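Sortase family protein (PDB 6IXZ) probably acts as a class C sortase, a membrane-bound cysteine transpeptidase of the kind that joins pilin subunits into pili. Local coordinates at residues T168-Y173 with T179-V184; D39-T44 with L158-D163; K17-K22 with I135-L140; Y63-I66 with I71-P74; I55-V60 with V81-K86. All blocks are in the same frame, centred on the assembly; numbering follows the deposited sequence.

Contact 1: residues T168-Y173 with T179-V184; sequences TLLTCY and TERLLV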
# COMPACT_ATOMS: atom_id res chain seq x y z
N THR A 168 0.39 -3.80 5.76
CA THR A 168 -0.50 -3.14 6.72
C THR A 168 -1.36 -2.05 6.07
O THR A 168 -0.89 -1.23 5.23
CB THR A 168 0.27 -2.59 7.94
OG1 THR A 168 0.81 -3.67 8.74
CG2 THR A 168 -0.65 -1.77 8.82
N LEU A 169 -2.65 -2.11 6.35
CA LEU A 169 -3.59 -1.04 5.99
C LEU A 169 -3.68 -0.09 7.17
O LEU A 169 -3.76 -0.53 8.30
CB LEU A 169 -4.96 -1.62 5.67
CG LEU A 169 -4.91 -2.79 4.68
CD1 LEU A 169 -6.30 -3.29 4.37
CD2 LEU A 169 -4.16 -2.37 3.44
N LEU A 170 -3.51 1.20 6.92
CA LEU A 170 -3.44 2.19 7.98
C LEU A 170 -4.47 3.27 7.70
O LEU A 170 -4.50 3.84 6.60
CB LEU A 170 -2.04 2.77 8.02
CG LEU A 170 -1.66 3.82 9.03
CD1 LEU A 170 -0.14 3.91 9.03
CD2 LEU A 170 -2.28 5.16 8.62
N THR A 171 -5.37 3.50 8.65
CA THR A 171 -6.28 4.65 8.59
C THR A 171 -6.19 5.50 9.84
O THR A 171 -5.95 4.96 10.92
CB THR A 171 -7.74 4.20 8.42
OG1 THR A 171 -8.56 5.33 8.13
CG2 THR A 171 -8.24 3.54 9.64
N CYS A 172 -6.26 6.82 9.71
CA CYS A 172 -6.48 7.66 10.89
C CYS A 172 -7.78 7.27 11.61
O CYS A 172 -8.72 6.77 10.99
CB CYS A 172 -6.53 9.13 10.52
SG CYS A 172 -5.04 9.70 9.76
N TYR A 173 -7.82 7.50 12.92
CA TYR A 173 -8.76 6.83 13.80
C TYR A 173 -8.81 7.61 15.11
O TYR A 173 -7.91 8.38 15.38
CB TYR A 173 -8.32 5.38 14.05
CG TYR A 173 -9.36 4.52 14.73
CD1 TYR A 173 -10.40 3.95 14.02
CD2 TYR A 173 -9.33 4.34 16.10
CE1 TYR A 173 -11.40 3.23 14.66
CE2 TYR A 173 -10.29 3.59 16.74
CZ TYR A 173 -11.31 3.03 16.02
OH TYR A 173 -12.27 2.29 16.69
N THR A 179 -6.74 11.05 15.67
CA THR A 179 -5.79 11.28 16.72
C THR A 179 -4.93 10.03 16.93
O THR A 179 -3.80 10.10 17.43
CB THR A 179 -6.57 11.70 17.98
OG1 THR A 179 -6.04 12.92 18.49
CG2 THR A 179 -6.57 10.63 19.01
N GLU A 180 -5.41 8.90 16.40
CA GLU A 180 -4.61 7.68 16.29
C GLU A 180 -4.54 7.18 14.84
O GLU A 180 -5.10 7.82 13.92
CB GLU A 180 -5.18 6.56 17.15
CG GLU A 180 -6.19 7.02 18.18
CD GLU A 180 -5.65 6.89 19.58
OE1 GLU A 180 -4.55 7.44 19.85
OE2 GLU A 180 -6.34 6.25 20.40
N ARG A 181 -3.87 6.04 14.68
CA ARG A 181 -3.87 5.22 13.47
C ARG A 181 -4.34 3.83 13.84
O ARG A 181 -3.78 3.22 14.75
CB ARG A 181 -2.45 5.04 12.94
CG ARG A 181 -1.66 6.30 12.66
CD ARG A 181 -0.19 5.97 12.90
NE ARG A 181 0.62 6.36 11.77
CZ ARG A 181 1.92 6.15 11.67
NH1 ARG A 181 2.57 5.53 12.66
NH2 ARG A 181 2.55 6.52 10.56
N LEU A 182 -5.34 3.34 13.12
CA LEU A 182 -5.73 1.94 13.13
C LEU A 182 -4.97 1.17 12.07
O LEU A 182 -4.89 1.59 10.91
CB LEU A 182 -7.24 1.82 12.89
CG LEU A 182 -7.82 0.43 12.60
CD1 LEU A 182 -7.77 -0.44 13.84
CD2 LEU A 182 -9.26 0.58 12.14
N LEU A 183 -4.33 0.08 12.50
CA LEU A 183 -3.47 -0.72 11.64
C LEU A 183 -4.17 -2.04 11.45
O LEU A 183 -4.61 -2.65 12.42
CB LEU A 183 -2.14 -1.02 12.34
CG LEU A 183 -1.34 0.21 12.78
CD1 LEU A 183 -0.00 -0.22 13.38
CD2 LEU A 183 -1.13 1.16 11.60
N VAL A 184 -4.25 -2.49 10.21
CA VAL A 184 -4.82 -3.82 9.91
C VAL A 184 -3.80 -4.58 9.08
O VAL A 184 -3.62 -4.28 7.89
CB VAL A 184 -6.17 -3.70 9.15
CG1 VAL A 184 -6.71 -5.07 8.78
CG2 VAL A 184 -7.20 -2.94 9.98

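Contact 2: residues D39-T44 with L158-D163; sequences DLFNGT and LKISDD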
# COMPACT_ATOMS: atom_id res chain seq x y z
N ASP A 39 17.40 -4.20 -0.39
CA ASP A 39 18.29 -3.18 0.14
C ASP A 39 17.69 -2.51 1.33
O ASP A 39 18.42 -2.06 2.21
CB ASP A 39 18.60 -2.11 -0.91
CG ASP A 39 19.63 -2.56 -1.92
OD1 ASP A 39 20.24 -3.62 -1.72
OD2 ASP A 39 19.79 -1.85 -2.94
N LEU A 40 16.37 -2.30 1.31
CA LEU A 40 15.71 -1.59 2.40
C LEU A 40 15.66 -2.46 3.66
O LEU A 40 15.93 -1.99 4.75
CB LEU A 40 14.30 -1.12 1.98
CG LEU A 40 13.40 -0.53 3.09
CD1 LEU A 40 13.82 0.88 3.51
CD2 LEU A 40 11.94 -0.54 2.65
N PHE A 41 15.37 -3.75 3.50
CA PHE A 41 15.46 -4.70 4.60
C PHE A 41 16.88 -4.79 5.19
O PHE A 41 17.06 -5.16 6.35
CB PHE A 41 14.99 -6.07 4.10
CG PHE A 41 15.15 -7.18 5.09
CD1 PHE A 41 15.97 -8.26 4.81
CD2 PHE A 41 14.39 -7.20 6.25
CE1 PHE A 41 16.10 -9.30 5.72
CE2 PHE A 41 14.53 -8.22 7.17
CZ PHE A 41 15.38 -9.28 6.90
N ASN A 42 17.88 -4.45 4.38
CA ASN A 42 19.29 -4.55 4.76
C ASN A 42 19.94 -3.21 5.09
O ASN A 42 21.15 -3.12 5.15
CB ASN A 42 20.09 -5.21 3.64
CG ASN A 42 19.63 -6.63 3.39
OD1 ASN A 42 19.48 -7.05 2.24
ND2 ASN A 42 19.32 -7.34 4.45
N GLY A 43 19.13 -2.18 5.29
CA GLY A 43 19.63 -0.92 5.84
C GLY A 43 20.56 -0.16 4.92
O GLY A 43 21.28 0.74 5.36
N THR A 44 20.53 -0.48 3.63
CA THR A 44 21.42 0.16 2.67
C THR A 44 20.70 1.13 1.72
O THR A 44 21.35 1.87 1.01
CB THR A 44 22.22 -0.87 1.83
OG1 THR A 44 21.34 -1.77 1.15
CG2 THR A 44 23.16 -1.68 2.72
N LEU A 158 5.05 -1.47 12.29
CA LEU A 158 5.24 -1.16 10.88
C LEU A 158 6.57 -1.66 10.32
O LEU A 158 6.82 -1.55 9.11
CB LEU A 158 5.16 0.35 10.67
CG LEU A 158 3.81 1.00 10.99
CD1 LEU A 158 3.89 2.46 10.56
CD2 LEU A 158 2.66 0.29 10.29
N LYS A 159 7.43 -2.16 11.20
CA LYS A 159 8.76 -2.67 10.80
C LYS A 159 8.66 -3.94 9.96
O LYS A 159 7.71 -4.69 10.07
CB LYS A 159 9.60 -2.98 12.04
CG LYS A 159 9.99 -1.74 12.84
CD LYS A 159 10.66 -2.12 14.15
CE LYS A 159 10.99 -0.89 14.99
NZ LYS A 159 11.91 0.04 14.27
N ILE A 160 9.70 -4.22 9.18
CA ILE A 160 9.76 -5.47 8.44
C ILE A 160 10.01 -6.60 9.44
O ILE A 160 10.65 -6.38 10.47
CB ILE A 160 10.85 -5.39 7.37
CG1 ILE A 160 10.47 -4.31 6.36
CG2 ILE A 160 11.01 -6.73 6.64
CD1 ILE A 160 11.64 -3.76 5.60
N SER A 161 9.32 -7.72 9.26
CA SER A 161 9.58 -8.92 10.06
C SER A 161 10.32 -9.94 9.21
O SER A 161 9.90 -10.21 8.06
CB SER A 161 8.28 -9.54 10.58
OG SER A 161 7.62 -8.71 11.53
N ASP A 162 11.40 -10.51 9.74
CA ASP A 162 12.14 -11.58 9.02
C ASP A 162 11.21 -12.73 8.64
O ASP A 162 10.32 -13.10 9.40
CB ASP A 162 13.31 -12.16 9.84
CG ASP A 162 14.32 -11.11 10.30
OD1 ASP A 162 15.32 -11.53 10.93
OD2 ASP A 162 14.12 -9.90 10.07
N ASP A 163 11.39 -13.25 7.43
CA ASP A 163 10.65 -14.41 6.94
C ASP A 163 9.15 -14.16 6.73
O ASP A 163 8.39 -15.12 6.50
CB ASP A 163 10.84 -15.61 7.87
CG ASP A 163 12.30 -15.93 8.12
OD1 ASP A 163 13.11 -15.81 7.17
OD2 ASP A 163 12.64 -16.19 9.28

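Contact 3: residues K17-K22 with I135-L140; sequences KINNVK and ILKKDL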
# COMPACT_ATOMS: atom_id res chain seq x y z
N LYS A 17 -2.79 1.85 -19.07
CA LYS A 17 -1.42 2.29 -19.28
C LYS A 17 -0.42 1.17 -18.98
O LYS A 17 0.56 0.98 -19.71
CB LYS A 17 -1.11 3.50 -18.40
CG LYS A 17 0.37 3.71 -18.15
CD LYS A 17 0.65 4.96 -17.33
CE LYS A 17 2.08 4.95 -16.78
NZ LYS A 17 2.51 6.27 -16.26
N ILE A 18 -0.67 0.41 -17.91
CA ILE A 18 0.18 -0.74 -17.58
C ILE A 18 -0.03 -1.84 -18.62
O ILE A 18 0.92 -2.49 -19.04
CB ILE A 18 -0.07 -1.30 -16.16
CG1 ILE A 18 1.14 -2.08 -15.65
CG2 ILE A 18 -1.29 -2.21 -16.12
CD1 ILE A 18 2.20 -1.20 -15.03
N ASN A 19 -1.27 -1.98 -19.10
CA ASN A 19 -1.56 -3.00 -20.10
C ASN A 19 -0.78 -2.82 -21.42
O ASN A 19 -0.69 -3.76 -22.21
CB ASN A 19 -3.07 -3.06 -20.38
CG ASN A 19 -3.80 -3.99 -19.43
OD1 ASN A 19 -3.20 -4.52 -18.49
ND2 ASN A 19 -5.08 -4.20 -19.67
N ASN A 20 -0.22 -1.64 -21.64
CA ASN A 20 0.51 -1.34 -22.89
C ASN A 20 2.01 -1.15 -22.71
O ASN A 20 2.70 -0.75 -23.65
CB ASN A 20 -0.06 -0.08 -23.56
CG ASN A 20 -1.45 -0.29 -24.13
OD1 ASN A 20 -1.72 -1.31 -24.78
ND2 ASN A 20 -2.33 0.67 -23.90
N VAL A 21 2.52 -1.41 -21.51
CA VAL A 21 3.96 -1.40 -21.27
C VAL A 21 4.55 -2.78 -21.57
O VAL A 21 4.01 -3.79 -21.14
CB VAL A 21 4.29 -1.04 -19.80
CG1 VAL A 21 5.75 -1.33 -19.49
CG2 VAL A 21 3.96 0.41 -19.53
N LYS A 22 5.69 -2.79 -22.26
CA LYS A 22 6.29 -4.03 -22.74
C LYS A 22 6.74 -4.98 -21.62
O LYS A 22 7.50 -4.59 -20.72
CB LYS A 22 7.47 -3.72 -23.66
CG LYS A 22 7.08 -2.97 -24.93
CD LYS A 22 5.90 -3.61 -25.65
CE LYS A 22 4.58 -2.88 -25.38
NZ LYS A 22 3.38 -3.60 -25.88
N ILE A 135 -0.81 -4.75 -8.61
CA ILE A 135 0.30 -3.80 -8.58
C ILE A 135 1.31 -4.22 -9.66
O ILE A 135 1.80 -5.34 -9.64
CB ILE A 135 1.01 -3.83 -7.22
CG1 ILE A 135 0.02 -3.47 -6.10
CG2 ILE A 135 2.24 -2.93 -7.24
CD1 ILE A 135 -0.16 -1.99 -5.85
N LEU A 136 1.49 -3.38 -10.67
CA LEU A 136 2.38 -3.69 -11.79
C LEU A 136 2.17 -5.12 -12.30
O LEU A 136 3.12 -5.89 -12.45
CB LEU A 136 3.84 -3.45 -11.40
CG LEU A 136 4.33 -2.00 -11.31
CD1 LEU A 136 3.19 -1.01 -11.15
CD2 LEU A 136 5.33 -1.83 -10.18
N LYS A 137 0.91 -5.47 -12.54
CA LYS A 137 0.55 -6.75 -13.17
C LYS A 137 0.60 -7.95 -12.22
O LYS A 137 0.20 -9.05 -12.59
CB LYS A 137 1.43 -7.04 -14.39
CG LYS A 137 1.37 -5.96 -15.44
CD LYS A 137 0.07 -6.05 -16.22
CE LYS A 137 0.18 -7.02 -17.38
NZ LYS A 137 -1.08 -7.06 -18.17
N LYS A 138 1.04 -7.72 -10.99
CA LYS A 138 0.97 -8.75 -9.97
C LYS A 138 -0.37 -8.73 -9.28
O LYS A 138 -0.92 -7.66 -8.98
CB LYS A 138 2.09 -8.56 -8.94
CG LYS A 138 3.48 -8.82 -9.49
CD LYS A 138 4.48 -9.02 -8.37
CE LYS A 138 4.68 -10.50 -8.04
NZ LYS A 138 5.81 -11.09 -8.82
N ASP A 139 -0.93 -9.93 -9.11
CA ASP A 139 -2.09 -10.13 -8.28
C ASP A 139 -1.63 -10.72 -6.95
O ASP A 139 -1.04 -11.80 -6.93
CB ASP A 139 -3.04 -11.12 -8.97
CG ASP A 139 -3.68 -10.55 -10.22
OD1 ASP A 139 -3.75 -9.30 -10.39
OD2 ASP A 139 -4.18 -11.36 -11.01
N LEU A 140 -1.83 -9.98 -5.86
CA LEU A 140 -1.41 -10.48 -4.54
C LEU A 140 -2.61 -10.62 -3.62
O LEU A 140 -3.54 -9.81 -3.66
CB LEU A 140 -0.35 -9.55 -3.90
CG LEU A 140 0.95 -9.24 -4.67
CD1 LEU A 140 1.74 -8.11 -4.03
CD2 LEU A 140 1.84 -10.46 -4.80

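Contact 4: residues Y63-I66 with I71-P74; sequences YIEI and IKLP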
# COMPACT_ATOMS: atom_id res chain seq x y z
N TYR A 63 -3.94 -0.83 -7.73
CA TYR A 63 -5.03 -0.65 -6.77
C TYR A 63 -5.25 -1.81 -5.77
O TYR A 63 -4.73 -2.92 -5.92
CB TYR A 63 -6.33 -0.37 -7.52
CG TYR A 63 -6.72 -1.47 -8.48
CD1 TYR A 63 -7.70 -2.40 -8.15
CD2 TYR A 63 -6.07 -1.60 -9.70
CE1 TYR A 63 -8.02 -3.43 -9.02
CE2 TYR A 63 -6.39 -2.61 -10.58
CZ TYR A 63 -7.38 -3.51 -10.26
OH TYR A 63 -7.70 -4.50 -11.15
N ILE A 64 -6.05 -1.52 -4.76
CA ILE A 64 -6.41 -2.49 -3.76
C ILE A 64 -7.91 -2.76 -3.81
O ILE A 64 -8.71 -1.85 -4.02
CB ILE A 64 -5.98 -2.01 -2.34
CG1 ILE A 64 -6.36 -3.04 -1.27
CG2 ILE A 64 -6.58 -0.65 -2.00
CD1 ILE A 64 -5.64 -2.83 0.04
N GLU A 65 -8.29 -4.03 -3.65
CA GLU A 65 -9.69 -4.40 -3.49
C GLU A 65 -9.91 -5.10 -2.16
O GLU A 65 -9.10 -5.93 -1.76
CB GLU A 65 -10.14 -5.35 -4.61
CG GLU A 65 -9.91 -4.82 -6.01
CD GLU A 65 -10.47 -5.78 -7.05
OE1 GLU A 65 -11.47 -5.43 -7.71
OE2 GLU A 65 -9.99 -6.93 -7.10
N ILE A 66 -10.96 -4.69 -1.44
CA ILE A 66 -11.39 -5.35 -0.20
C ILE A 66 -12.88 -5.70 -0.33
O ILE A 66 -13.75 -4.90 -0.01
CB ILE A 66 -11.17 -4.46 1.05
CG1 ILE A 66 -9.78 -3.80 1.03
CG2 ILE A 66 -11.34 -5.28 2.32
CD1 ILE A 66 -9.51 -2.89 2.21
N ILE A 71 -14.43 -2.04 -1.12
CA ILE A 71 -13.37 -1.07 -1.39
C ILE A 71 -12.61 -1.44 -2.65
O ILE A 71 -12.20 -2.58 -2.85
CB ILE A 71 -12.42 -0.96 -0.20
CG1 ILE A 71 -13.13 -0.22 0.93
CG2 ILE A 71 -11.10 -0.29 -0.61
CD1 ILE A 71 -12.33 -0.04 2.19
N LYS A 72 -12.41 -0.45 -3.52
CA LYS A 72 -11.55 -0.58 -4.69
C LYS A 72 -10.89 0.79 -4.92
O LYS A 72 -11.59 1.74 -5.26
CB LYS A 72 -12.41 -0.93 -5.92
CG LYS A 72 -11.64 -1.39 -7.15
CD LYS A 72 -12.60 -1.56 -8.31
CE LYS A 72 -11.89 -1.46 -9.65
NZ LYS A 72 -12.75 -1.95 -10.76
N LEU A 73 -9.60 0.92 -4.62
CA LEU A 73 -8.95 2.25 -4.57
C LEU A 73 -7.56 2.21 -5.25
O LEU A 73 -6.85 1.20 -5.12
CB LEU A 73 -8.78 2.71 -3.12
CG LEU A 73 -10.05 3.08 -2.34
CD1 LEU A 73 -9.79 3.18 -0.86
CD2 LEU A 73 -10.70 4.35 -2.85
N PRO A 74 -7.15 3.31 -5.91
CA PRO A 74 -5.77 3.40 -6.42
C PRO A 74 -4.80 3.51 -5.28
O PRO A 74 -5.16 4.01 -4.22
CB PRO A 74 -5.75 4.71 -7.23
CG PRO A 74 -6.93 5.48 -6.75
CD PRO A 74 -7.96 4.45 -6.34

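Contact 5: residues I55-V60 with V81-K86; sequences IHEGDV and VDILKK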
# COMPACT_ATOMS: atom_id res chain seq x y z
N ILE A 55 9.83 5.79 -10.13
CA ILE A 55 8.64 5.98 -9.32
C ILE A 55 8.84 7.23 -8.49
O ILE A 55 9.82 7.36 -7.76
CB ILE A 55 8.38 4.75 -8.43
CG1 ILE A 55 8.32 3.51 -9.32
CG2 ILE A 55 7.07 4.94 -7.67
CD1 ILE A 55 8.09 2.21 -8.59
N HIS A 56 8.04 8.24 -8.79
CA HIS A 56 8.07 9.47 -8.04
C HIS A 56 6.91 9.46 -7.07
O HIS A 56 5.84 8.91 -7.37
CB HIS A 56 7.94 10.68 -8.97
CG HIS A 56 9.01 10.77 -10.01
ND1 HIS A 56 9.16 9.84 -11.01
CD2 HIS A 56 9.95 11.72 -10.24
CE1 HIS A 56 10.16 10.19 -11.79
NE2 HIS A 56 10.66 11.33 -11.35
N GLU A 57 7.10 10.12 -5.94
CA GLU A 57 5.98 10.69 -5.21
C GLU A 57 4.85 11.02 -6.17
O GLU A 57 5.05 11.75 -7.14
CB GLU A 57 6.43 11.97 -4.51
CG GLU A 57 6.57 11.84 -3.01
CD GLU A 57 6.05 13.07 -2.30
OE1 GLU A 57 5.81 14.08 -2.99
OE2 GLU A 57 5.83 13.00 -1.07
N GLY A 58 3.69 10.42 -5.94
CA GLY A 58 2.49 10.72 -6.71
C GLY A 58 2.18 9.74 -7.82
O GLY A 58 1.11 9.80 -8.42
N ASP A 59 3.10 8.83 -8.11
CA ASP A 59 2.83 7.84 -9.16
C ASP A 59 1.82 6.81 -8.65
O ASP A 59 1.77 6.52 -7.48
CB ASP A 59 4.13 7.16 -9.59
CG ASP A 59 5.05 8.09 -10.41
OD1 ASP A 59 6.16 7.65 -10.76
OD2 ASP A 59 4.69 9.27 -10.63
N VAL A 60 0.97 6.29 -9.53
CA VAL A 60 0.07 5.22 -9.13
C VAL A 60 0.63 3.87 -9.56
O VAL A 60 1.05 3.69 -10.71
CB VAL A 60 -1.39 5.47 -9.58
CG1 VAL A 60 -1.53 6.76 -10.36
CG2 VAL A 60 -2.00 4.29 -10.33
N VAL A 81 0.90 15.48 2.14
CA VAL A 81 -0.47 15.92 2.32
C VAL A 81 -1.21 16.02 0.99
O VAL A 81 -2.34 15.56 0.85
CB VAL A 81 -0.49 17.25 3.08
CG1 VAL A 81 -1.89 17.85 3.10
CG2 VAL A 81 -0.01 17.02 4.51
N ASP A 82 -0.52 16.45 -0.05
CA ASP A 82 -1.15 16.55 -1.36
C ASP A 82 -1.53 15.19 -2.00
O ASP A 82 -2.54 15.07 -2.68
CB ASP A 82 -0.27 17.36 -2.30
CG ASP A 82 1.10 16.79 -2.44
OD1 ASP A 82 1.49 16.51 -3.59
OD2 ASP A 82 1.80 16.61 -1.41
N ILE A 83 -0.81 14.15 -1.64
CA ILE A 83 -1.13 12.82 -2.17
C ILE A 83 -2.20 12.13 -1.35
O ILE A 83 -3.10 11.50 -1.90
CB ILE A 83 0.10 11.94 -2.27
CG1 ILE A 83 0.98 12.42 -3.44
CG2 ILE A 83 -0.32 10.48 -2.45
CD1 ILE A 83 2.43 12.64 -3.05
N LEU A 84 -2.21 12.37 -0.04
CA LEU A 84 -3.22 11.78 0.81
C LEU A 84 -4.55 12.45 0.63
O LEU A 84 -5.58 11.86 0.96
CB LEU A 84 -2.83 11.82 2.29
CG LEU A 84 -1.71 10.93 2.83
CD1 LEU A 84 -1.50 11.22 4.30
CD2 LEU A 84 -1.96 9.44 2.63
N LYS A 85 -4.55 13.69 0.12
CA LYS A 85 -5.80 14.34 -0.30
C LYS A 85 -6.44 13.56 -1.45
O LYS A 85 -7.67 13.54 -1.56
CB LYS A 85 -5.56 15.79 -0.73
CG LYS A 85 -5.46 16.79 0.41
CD LYS A 85 -5.09 18.18 -0.13
CE LYS A 85 -4.83 19.17 1.00
NZ LYS A 85 -4.84 20.58 0.53
N LYS A 86 -5.63 12.91 -2.30
CA LYS A 86 -6.16 12.11 -3.43
C LYS A 86 -6.55 10.66 -3.08
O LYS A 86 -7.43 10.05 -3.72
CB LYS A 86 -5.13 12.04 -4.56
CG LYS A 86 -4.75 13.37 -5.18
CD LYS A 86 -3.99 13.12 -6.48
CE LYS A 86 -2.84 14.07 -6.66
NZ LYS A 86 -1.66 13.35 -7.23

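Contact 1: residues T168-Y173 with T179-V184
From L169 paired with V184 to Y173 paired with E180, the two strands run antiparallel with their axes at 146°, 34° short of antiparallel, a clear twist. Hydrogen-bonded pairs form at L169-V184 and T171-L182, where L182 N reaches T171 O at 2.8 Å. The Y173-E180 rung is less even. E180 N donates well to Y173 O (2.7 Å), whereas T179 N to the same oxygen and Y173 N to E180 O are bent and weak.

On one face, L170 and L183 lie side by side, L170 CG resting 3.7 Å from L183 CD2. With CG anti to the backbone N (chi1 -179°), L170 also sends CD1 over one face of the R181 guanidinium, 3.8 Å from NE. This is the hairpin of the seventh and eighth strands of the sortase barrel, and TLLTC fits the family signature that ends in the nucleophile. C172, the predicted acyl-thioester residue, shares this face with R181, and its side chain is about 3 Å from that of the predicted active-site H110.

On the other face L182 is wedged between two neighbours: its CB lies 3.8 Å from T171 CG2 and 3.9 Å from Y173 CG, meeting the ring obliquely. I147 and V149 of strand 138-150 also pack on L182, while L169 touches L107 of strand 103-109.

Contact 2: residues D39-T44 with L158-D163
F41 and I160 make the main contact between the end of helix 23-41, which closes in a Schellman motif, and the loop that links the sixth and seventh strands of the sortase barrel.

The apolar part is small and local. I160 aims its CB at the helix end, and its CG2 approaches F41 CD2 to 3.4 Å, tight for two carbons and oblique to the ring. F41 can extend this far because its CG stands anti to the backbone N (chi1 174°), carrying the ring out toward the loop. L40 takes a minor share, its CD2 coming to 4.4 Å from I160 CD1. I160 also touches H104 of strand 103-109 and the loop residue S95, and F41 touches the loop residue N102.

A polar fringe lies at the ring edge. The carboxylate of D162 stands nearly upright to the ring, the planes 86° apart, and sets OD2 in the ring plane, 3.4 Å from F41 CE2. Carboxylate oxygen beside the positive rim of a phenyl group is probably mildly favourable, though the site is at the surface.

Backbone bonds fix the helix end that presents F41. G43, at positive phi (69°), lets the chain turn back, and G43 N bonds L40 O. D39 O accepts two donors: T44 N at 3.0 Å and T44 OG1 at 3.1 Å.

Contact 3: residues K17-K22 with I135-L140
I18 packs on both residues at the tip of the hairpin formed by strands 130-135 and 138-150, and this is the firm part of the contact. Its CB points at the hairpin, and CG1, anti to the backbone N (chi1 -158°), carries CD1 to 4.0 Å from L136 CD1, the two side chains crossing at about a right angle. CG1 itself lies 3.9 Å from K137 CG, so the lysine's aliphatic part slides past the isoleucine in the opposite direction. L136 is buried, covered further by L29, I30 and I33 of helix 23-41, so L136 packs against residues of both N-terminal helices.

The tip is a type I' turn, with L136 and K137 both at positive phi. I135 and K138 bond each other in both directions, K138 N to I135 O at 2.8 Å and I135 N to K138 O at 2.9 Å, which makes a two-residue hairpin loop.

On the solvent side the contact loosens. The K137 chain bends at chi2 and chi3 and returns along I18 to bring NZ within 3.3 Å of N19 OD1, a weak hydrogen bond between two exposed residues. N19 directs its CB away from the hairpin, and just its amide swings back.

The balance suggests that adhesion here comes chiefly from burying I18 against L136 and the lysine methylenes, with the long polar bond probably adding little.

Contact 4: residues Y63-I66 with I71-P74
I64 and L73 bond each other in both directions, as do I66 and I71, giving this antiparallel hairpin two closed pairs and four backbone bonds. I64 N reaches L73 O at 2.9 Å and L73 N returns to I64 O at 3.0 Å. Further along, I66 N donates to I71 O at 2.8 Å, while I71 N reaches I66 O at 3.1 Å. I64 O and I71 O each receive in addition a CA-H contact, from K72 and E65 respectively, both at 3.2 Å.

At the end of the ladder Y63 and P74 form a non-hydrogen-bonded pair with diverging side chains.

The polar side chains look outward from the hairpin. E65 and K72 run side by side in the same direction, with CG to CG 4.0 Å, yet OE1 stays 4.8 Å from NZ, too far for a salt bridge. E65 OE2 has its partner in H134 NE2, whose ring also stacks on Y63.

On the opposite face I66 and I71 align, CB to CB 3.9 Å. Of these first two strands of the sortase barrel, strand 60-66 lies beside strand 130-135 and strand 71-77 beside strand 88-90. F131 and L133 of strand 130-135 pack on I64, and helix 5-18 reaches both Y63 and P74 through I11.

Contact 5: residues I55-V60 with V81-K86
I83 of helix 81-86 is met by E57 and G58, at the tip of a turn that leads into the first barrel strand. The turn opens at H56, whose N bonds D59 OD1 at 2.8 Å, the oxygen being approached from well above the carboxylate plane. H56 O takes D59 N, also at 2.8 Å, which closes a type II turn from H56 to D59.

E57 comes next and reaches to I83, its chain bent at chi2. The carboxylate crosses the end of I83 obliquely: CD and OE1 both lie 3.7 Å from I83 CD1. OE2 is hydrogen-bonded to S80 OG, an oxygen that is also hydrogen-bonded to D82 OD2; with one hydroxyl hydrogen between them, the two acids probably share or alternate it.

G58 then brings bare backbone to the isoleucine. Its CA lies 4.0 Å from I83 CG1 and its N 3.9 Å from CD1. Its phi of 99° suits the third position of a type II turn, where glycine is usual. G58 also bonds backbone to backbone with Y77.

D59 does the same, and V60 begins strand 60-66. Y76 of strand 71-77 also touches I83. Helix 81-86 joins the parallel neighbours 71-77 and 88-90, a beta-alpha-beta crossover of the sortase barrel.

Overall arrangement
Contact 3 opens first, at the end of helix 5-18, and closes at the 130-135/138-150 hairpin. Contact 2 opens at the end of helix 23-41 and closes later, at residues 158-163, so the two loops cross and the helical N-terminal region is tied to the barrel at two places. Within both lies contact 5, which brings the entry to the first strand onto helix 81-86, and within contact 5 lies contact 4, the hairpin of the first two strands. Contact 1 follows contact 2 in series. L158 packs on T168, R181 and L183, linking contacts 2 and 1, and L169 meets I64 and I66, joining contacts 1 and 4 through the barrel interior.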